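Protein arginine N-methyltransferase SFM1 (Saccharomyces cerevisiae, PDB 5C74) monomethylates ribosomal protein S3 on an arginine side chain, using S-adenosyl-L-methionine as the methyl donor. Local coordinates at residues Val80-Pro85 and Tyr101-Gly106; Lys2-His7 and Asn31-Ser36. All coordinates share one frame; numbering follows the deposited sequence.

The N-terminal strand 2-6 enters the fold first, and after the helix 14-27 the chain returns alongside it as strand 32-35; this pairing, contact 2, closes a beta-alpha-beta unit. Only later does the chain run through strand 80-83 and, over a connection without helix or strand, reach strand 101-104, where contact 1 closes. The two closures therefore follow in series and neither nests in nor crosses the other. In space they join, since strand 101-104 lies between 80-83 and 2-6 in one parallel sheet. F104 N lies 2.8 Å from I4 O, probably hydrogen-bonded to it, and a probable bond from G106 N to E6 OE1 ties the strand ends together.

Contact 1: Val80-Pro85 and Tyr101-Gly106; sequences VCLLDP and YFVFGG
The carbonyl oxygen of C81 is gripped twice by the neighbouring strand: V103 N donates a hydrogen bond of 2.7 Å to C81 O, and the CA-H of F102 adds a weaker contact, with F102 CA 3.4 Å from C81 O. C81 N in turn donates to Y101 O, while L83 N bonds to V103 O. Beyond the last bridge the pairing opens, and one water fills the step, donating to L83 O and accepting from G105 N.

C81 thus bonds through its N and O to Y101 and V103, the residues flanking its partner F102, the signature of parallel strands; these are inner members of the six-stranded sheet of this SPOUT-clan enzyme. The side chains consequently fall on two faces. V80, L82, Y101 and V103 share one: V80 CG1 presses on V103 CG2 at 3.4 Å, tighter than usual van der Waals contact, and L82 CD1 sits 3.8 Å from V103 CG1. L82 also packs on helix 116-123.

On the other face C81 meets the F102 ring, and L83, at the end of its strand, also borders it. With SG anti to its backbone N (chi1 180°), C81 approaches the ring obliquely, C81 SG lying 3.7 Å from F102 CE2 in a sulfur-aromatic contact. L83 CB comes to 3.7 Å from F102 CZ, and the backbone N of L83 lies over one face of the ring. Further on, L83 CD2 approaches the F104 ring obliquely, 3.8 Å from F104 CE2. Both phenylalanines also pack on helix 140-151, F102 on T147 and F104 on A143 and I144.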
loop_
_atom_site.group_PDB
_atom_site.type_symbol
_atom_site.label_atom_id
_atom_site.label_comp_id
_atom_site.label_asym_id
_atom_site.label_seq_id
_atom_site.Cartn_x
_atom_site.Cartn_y
_atom_site.Cartn_z
ATOM N N VAL A 80 -14.141 19.402 -15.862
ATOM C CA VAL A 80 -13.299 18.483 -15.093
ATOM C C VAL A 80 -11.961 18.315 -15.805
ATOM O O VAL A 80 -11.917 17.890 -16.957
ATOM C CB VAL A 80 -13.990 17.114 -14.908
ATOM C CG1 VAL A 80 -13.106 16.185 -14.113
ATOM C CG2 VAL A 80 -15.361 17.291 -14.208
ATOM N N CYS A 81 -10.882 18.673 -15.118
ATOM C CA CYS A 81 -9.544 18.618 -15.681
ATOM C C CYS A 81 -8.884 17.279 -15.392
ATOM O O CYS A 81 -8.968 16.761 -14.281
ATOM C CB CYS A 81 -8.687 19.758 -15.120
ATOM S SG CYS A 81 -7.004 19.746 -15.775
ATOM N N LEU A 82 -8.233 16.706 -16.395
ATOM C CA LEU A 82 -7.509 15.463 -16.178
ATOM C C LEU A 82 -6.011 15.729 -16.285
ATOM O O LEU A 82 -5.549 16.252 -17.294
ATOM C CB LEU A 82 -7.936 14.401 -17.193
ATOM C CG LEU A 82 -7.143 13.092 -17.163
ATOM C CD1 LEU A 82 -7.485 12.262 -15.900
ATOM C CD2 LEU A 82 -7.424 12.297 -18.428
ATOM N N LEU A 83 -5.260 15.406 -15.236
ATOM C CA LEU A 83 -3.799 15.442 -15.336
ATOM C C LEU A 83 -3.380 14.493 -16.436
ATOM O O LEU A 83 -3.715 13.310 -16.410
ATOM C CB LEU A 83 -3.117 15.041 -14.028
ATOM C CG LEU A 83 -1.583 14.982 -14.164
ATOM C CD1 LEU A 83 -1.028 16.382 -14.467
ATOM C CD2 LEU A 83 -0.915 14.386 -12.927
ATOM N N ASP A 84 -2.653 15.007 -17.415
ATOM C CA ASP A 84 -2.340 14.206 -18.587
ATOM C C ASP A 84 -0.889 14.480 -19.000
ATOM O O ASP A 84 -0.598 15.520 -19.576
ATOM C CB ASP A 84 -3.323 14.542 -19.715
ATOM C CG ASP A 84 -3.179 13.639 -20.939
ATOM O OD1 ASP A 84 -2.240 12.812 -21.001
ATOM O OD2 ASP A 84 -4.013 13.781 -21.863
ATOM N N PRO A 85 0.021 13.544 -18.700
ATOM C CA PRO A 85 1.432 13.735 -19.082
ATOM C C PRO A 85 1.659 13.747 -20.597
ATOM O O PRO A 85 2.724 14.187 -21.041
ATOM C CB PRO A 85 2.139 12.539 -18.433
ATOM C CG PRO A 85 1.064 11.517 -18.220
ATOM C CD PRO A 85 -0.193 12.297 -17.946
ATOM N N TYR A 101 -13.033 20.436 -10.856
ATOM C CA TYR A 101 -12.375 19.213 -10.385
ATOM C C TYR A 101 -11.102 18.951 -11.161
ATOM O O TYR A 101 -11.015 19.278 -12.339
ATOM C CB TYR A 101 -13.297 18.000 -10.533
ATOM C CG TYR A 101 -14.466 18.044 -9.580
ATOM C CD1 TYR A 101 -14.354 17.512 -8.303
ATOM C CD2 TYR A 101 -15.677 18.614 -9.958
ATOM C CE1 TYR A 101 -15.434 17.535 -7.414
ATOM C CE2 TYR A 101 -16.761 18.654 -9.075
ATOM C CZ TYR A 101 -16.624 18.112 -7.808
ATOM O OH TYR A 101 -17.682 18.145 -6.938
ATOM N N PHE A 102 -10.135 18.332 -10.488
ATOM C CA PHE A 102 -8.854 17.963 -11.082
ATOM C C PHE A 102 -8.665 16.487 -10.777
ATOM O O PHE A 102 -8.735 16.084 -9.618
ATOM C CB PHE A 102 -7.714 18.794 -10.487
ATOM C CG PHE A 102 -6.400 18.617 -11.198
ATOM C CD1 PHE A 102 -5.524 17.606 -10.828
ATOM C CD2 PHE A 102 -6.037 19.468 -12.228
ATOM C CE1 PHE A 102 -4.307 17.451 -11.474
ATOM C CE2 PHE A 102 -4.811 19.311 -12.878
ATOM C CZ PHE A 102 -3.957 18.303 -12.499
ATOM N N VAL A 103 -8.455 15.689 -11.816
ATOM C CA VAL A 103 -8.480 14.230 -11.683
ATOM C C VAL A 103 -7.105 13.596 -11.904
ATOM O O VAL A 103 -6.421 13.914 -12.865
ATOM C CB VAL A 103 -9.465 13.621 -12.686
ATOM C CG1 VAL A 103 -9.438 12.103 -12.614
ATOM C CG2 VAL A 103 -10.880 14.162 -12.432
ATOM N N PHE A 104 -6.706 12.714 -10.993
ATOM C CA PHE A 104 -5.517 11.886 -11.168
ATOM C C PHE A 104 -5.988 10.528 -11.610
ATOM O O PHE A 104 -6.628 9.808 -10.833
ATOM C CB PHE A 104 -4.709 11.772 -9.879
ATOM C CG PHE A 104 -4.081 13.057 -9.453
ATOM C CD1 PHE A 104 -4.830 14.016 -8.780
ATOM C CD2 PHE A 104 -2.750 13.318 -9.738
ATOM C CE1 PHE A 104 -4.259 15.212 -8.393
ATOM C CE2 PHE A 104 -2.169 14.506 -9.351
ATOM C CZ PHE A 104 -2.920 15.453 -8.679
ATOM N N GLY A 105 -5.705 10.194 -12.862
ATOM C CA GLY A 105 -6.100 8.919 -13.428
ATOM C C GLY A 105 -5.387 7.781 -12.725
ATOM O O GLY A 105 -4.289 7.950 -12.194
ATOM N N GLY A 106 -6.009 6.611 -12.716
ATOM C CA GLY A 106 -5.431 5.478 -12.021
ATOM C C GLY A 106 -4.157 5.044 -12.725
ATOM O O GLY A 106 -4.053 5.172 -13.939
HETATM O O HOH W 1 -4.094 11.204 -14.987
#

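Contact 2: Lys2-His7 and Asn31-Ser36; sequences KYIIEH and NLILSS
I5 and L32 meet methyl to methyl at an oblique angle, I5 CD1 standing 3.6 Å from L32 CD1. Although I5 is paired with L34, its CG1 lies anti to the carbonyl carbon (chi1 -61°) and the chain continues extended, which carries CD1 back to L32, the partner of Y3 and the preceding pair on this face. L34 fills the place beside the I5 stem, L34 CD2 lying 3.8 Å from I5 CB. At the N-terminal end of the pairing Y3 turns the edge of its ring to N31 O, which lies near the ring plane, 3.6 Å from Y3 CD2; the same oxygen accepts a hydrogen bond of 2.8 Å from Y3 N.

The two strands are the parallel arms of a beta-alpha-beta unit, and their connecting helix 14-27 packs on part of this apolar face, with Y20 against I5 and L34 and with I23 and L24 against L32; helix 140-151 meets Y3 and I5. Four more backbone bonds follow, ending with H7 N to S35 O. L34 CD1 approaches the H7 ring obliquely; the ring has both nitrogens hydrogen-bonded, ND1 to the Y20 hydroxyl and NE2 to G11 O, while F12 stacks on it.

On the face carrying I4, E6, I33 and S35, I4 CG2 abuts S35 OG at 3.5 Å. That hydroxyl stands between the backbone N and the carbonyl carbon (chi1 66°), from where S35 OG hydrogen-bonds a water at 2.8 Å. The same water donates to E6 OE2 and lies 2.9 Å from S36 OG, bridging the strand ends, while E6 OE1 forms a salt bridge with R116.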
loop_
_atom_site.group_PDB
_atom_site.type_symbol
_atom_site.label_atom_id
_atom_site.label_comp_id
_atom_site.label_asym_id
_atom_site.label_seq_id
_atom_site.Cartn_x
_atom_site.Cartn_y
_atom_site.Cartn_z
ATOM N N LYS A 2 -11.435 21.063 -6.467
ATOM C CA LYS A 2 -11.522 19.820 -5.727
ATOM C C LYS A 2 -10.754 18.757 -6.488
ATOM O O LYS A 2 -10.564 18.879 -7.693
ATOM C CB LYS A 2 -12.969 19.420 -5.522
ATOM C CG LYS A 2 -13.685 20.385 -4.574
ATOM C CD LYS A 2 -15.179 20.199 -4.604
ATOM C CE LYS A 2 -15.847 21.506 -4.972
ATOM N NZ LYS A 2 -15.612 21.881 -6.389
ATOM N N TYR A 3 -10.307 17.726 -5.777
ATOM C CA TYR A 3 -9.360 16.770 -6.331
ATOM C C TYR A 3 -9.920 15.364 -6.272
ATOM O O TYR A 3 -10.456 14.954 -5.249
ATOM C CB TYR A 3 -8.047 16.850 -5.572
ATOM C CG TYR A 3 -7.450 18.220 -5.731
ATOM C CD1 TYR A 3 -6.685 18.530 -6.847
ATOM C CD2 TYR A 3 -7.721 19.226 -4.808
ATOM C CE1 TYR A 3 -6.165 19.806 -7.022
ATOM C CE2 TYR A 3 -7.208 20.507 -4.978
ATOM C CZ TYR A 3 -6.428 20.780 -6.088
ATOM O OH TYR A 3 -5.926 22.044 -6.272
ATOM N N ILE A 4 -9.797 14.637 -7.374
ATOM C CA ILE A 4 -10.256 13.254 -7.413
ATOM C C ILE A 4 -9.060 12.368 -7.736
ATOM O O ILE A 4 -8.357 12.601 -8.709
ATOM C CB ILE A 4 -11.373 13.050 -8.470
ATOM C CG1 ILE A 4 -12.577 13.956 -8.162
ATOM C CG2 ILE A 4 -11.814 11.570 -8.549
ATOM C CD1 ILE A 4 -13.582 14.058 -9.314
ATOM N N ILE A 5 -8.813 11.358 -6.910
ATOM C CA ILE A 5 -7.709 10.441 -7.181
ATOM C C ILE A 5 -8.270 9.056 -7.382
ATOM O O ILE A 5 -8.934 8.528 -6.499
ATOM C CB ILE A 5 -6.678 10.403 -6.020
ATOM C CG1 ILE A 5 -6.054 11.782 -5.796
ATOM C CG2 ILE A 5 -5.593 9.367 -6.310
ATOM C CD1 ILE A 5 -5.189 11.851 -4.561
ATOM N N GLU A 6 -8.025 8.461 -8.536
ATOM C CA GLU A 6 -8.457 7.088 -8.736
ATOM C C GLU A 6 -7.491 6.188 -7.980
ATOM O O GLU A 6 -6.292 6.193 -8.252
ATOM C CB GLU A 6 -8.477 6.720 -10.219
ATOM C CG GLU A 6 -9.455 7.543 -11.058
ATOM C CD GLU A 6 -9.729 6.898 -12.404
ATOM O OE1 GLU A 6 -8.747 6.521 -13.092
ATOM O OE2 GLU A 6 -10.926 6.741 -12.755
ATOM N N HIS A 7 -8.006 5.408 -7.040
ATOM C CA HIS A 7 -7.153 4.541 -6.242
ATOM C C HIS A 7 -7.520 3.129 -6.628
ATOM O O HIS A 7 -8.297 2.495 -5.944
ATOM C CB HIS A 7 -7.349 4.785 -4.738
ATOM C CG HIS A 7 -6.394 4.014 -3.869
ATOM N ND1 HIS A 7 -5.234 4.565 -3.366
ATOM C CD2 HIS A 7 -6.426 2.730 -3.423
ATOM C CE1 HIS A 7 -4.590 3.656 -2.647
ATOM N NE2 HIS A 7 -5.295 2.535 -2.665
ATOM N N ASN A 31 -12.587 18.272 0.016
ATOM C CA ASN A 31 -12.064 18.638 -1.293
ATOM C C ASN A 31 -11.179 17.592 -1.944
ATOM O O ASN A 31 -10.531 17.865 -2.960
ATOM C CB ASN A 31 -11.306 19.962 -1.181
ATOM C CG ASN A 31 -12.217 21.083 -0.723
ATOM O OD1 ASN A 31 -13.305 21.261 -1.268
ATOM N ND2 ASN A 31 -11.811 21.800 0.313
ATOM N N LEU A 32 -11.165 16.392 -1.362
ATOM C CA LEU A 32 -10.471 15.243 -1.945
ATOM C C LEU A 32 -11.435 14.056 -1.979
ATOM O O LEU A 32 -12.087 13.751 -0.978
ATOM C CB LEU A 32 -9.224 14.862 -1.138
ATOM C CG LEU A 32 -8.543 13.542 -1.549
ATOM C CD1 LEU A 32 -7.914 13.637 -2.962
ATOM C CD2 LEU A 32 -7.499 13.113 -0.527
ATOM N N ILE A 33 -11.521 13.379 -3.117
ATOM C CA ILE A 33 -12.284 12.128 -3.179
ATOM C C ILE A 33 -11.451 11.036 -3.838
ATOM O O ILE A 33 -10.863 11.257 -4.901
ATOM C CB ILE A 33 -13.607 12.279 -3.971
ATOM C CG1 ILE A 33 -14.410 13.490 -3.486
ATOM C CG2 ILE A 33 -14.448 10.990 -3.859
ATOM C CD1 ILE A 33 -14.135 14.772 -4.275
ATOM N N LEU A 34 -11.385 9.862 -3.208
ATOM C CA LEU A 34 -10.771 8.703 -3.845
ATOM C C LEU A 34 -11.867 7.949 -4.568
ATOM O O LEU A 34 -12.921 7.709 -3.995
ATOM C CB LEU A 34 -10.110 7.766 -2.821
ATOM C CG LEU A 34 -8.992 8.264 -1.912
ATOM C CD1 LEU A 34 -8.368 7.043 -1.211
ATOM C CD2 LEU A 34 -7.938 9.041 -2.705
ATOM N N SER A 35 -11.633 7.578 -5.819
ATOM C CA SER A 35 -12.658 6.891 -6.590
ATOM C C SER A 35 -12.122 5.600 -7.198
ATOM O O SER A 35 -10.916 5.372 -7.233
ATOM C CB SER A 35 -13.194 7.803 -7.702
ATOM O OG SER A 35 -12.171 8.069 -8.645
ATOM N N SER A 36 -13.043 4.784 -7.697
ATOM C CA SER A 36 -12.742 3.495 -8.317
ATOM C C SER A 36 -11.912 2.571 -7.424
ATOM O O SER A 36 -11.121 1.777 -7.936
ATOM C CB SER A 36 -12.035 3.691 -9.668
ATOM O OG SER A 36 -12.910 4.348 -10.587
HETATM O O HOH W 2 -12.834 7.136 -11.196
#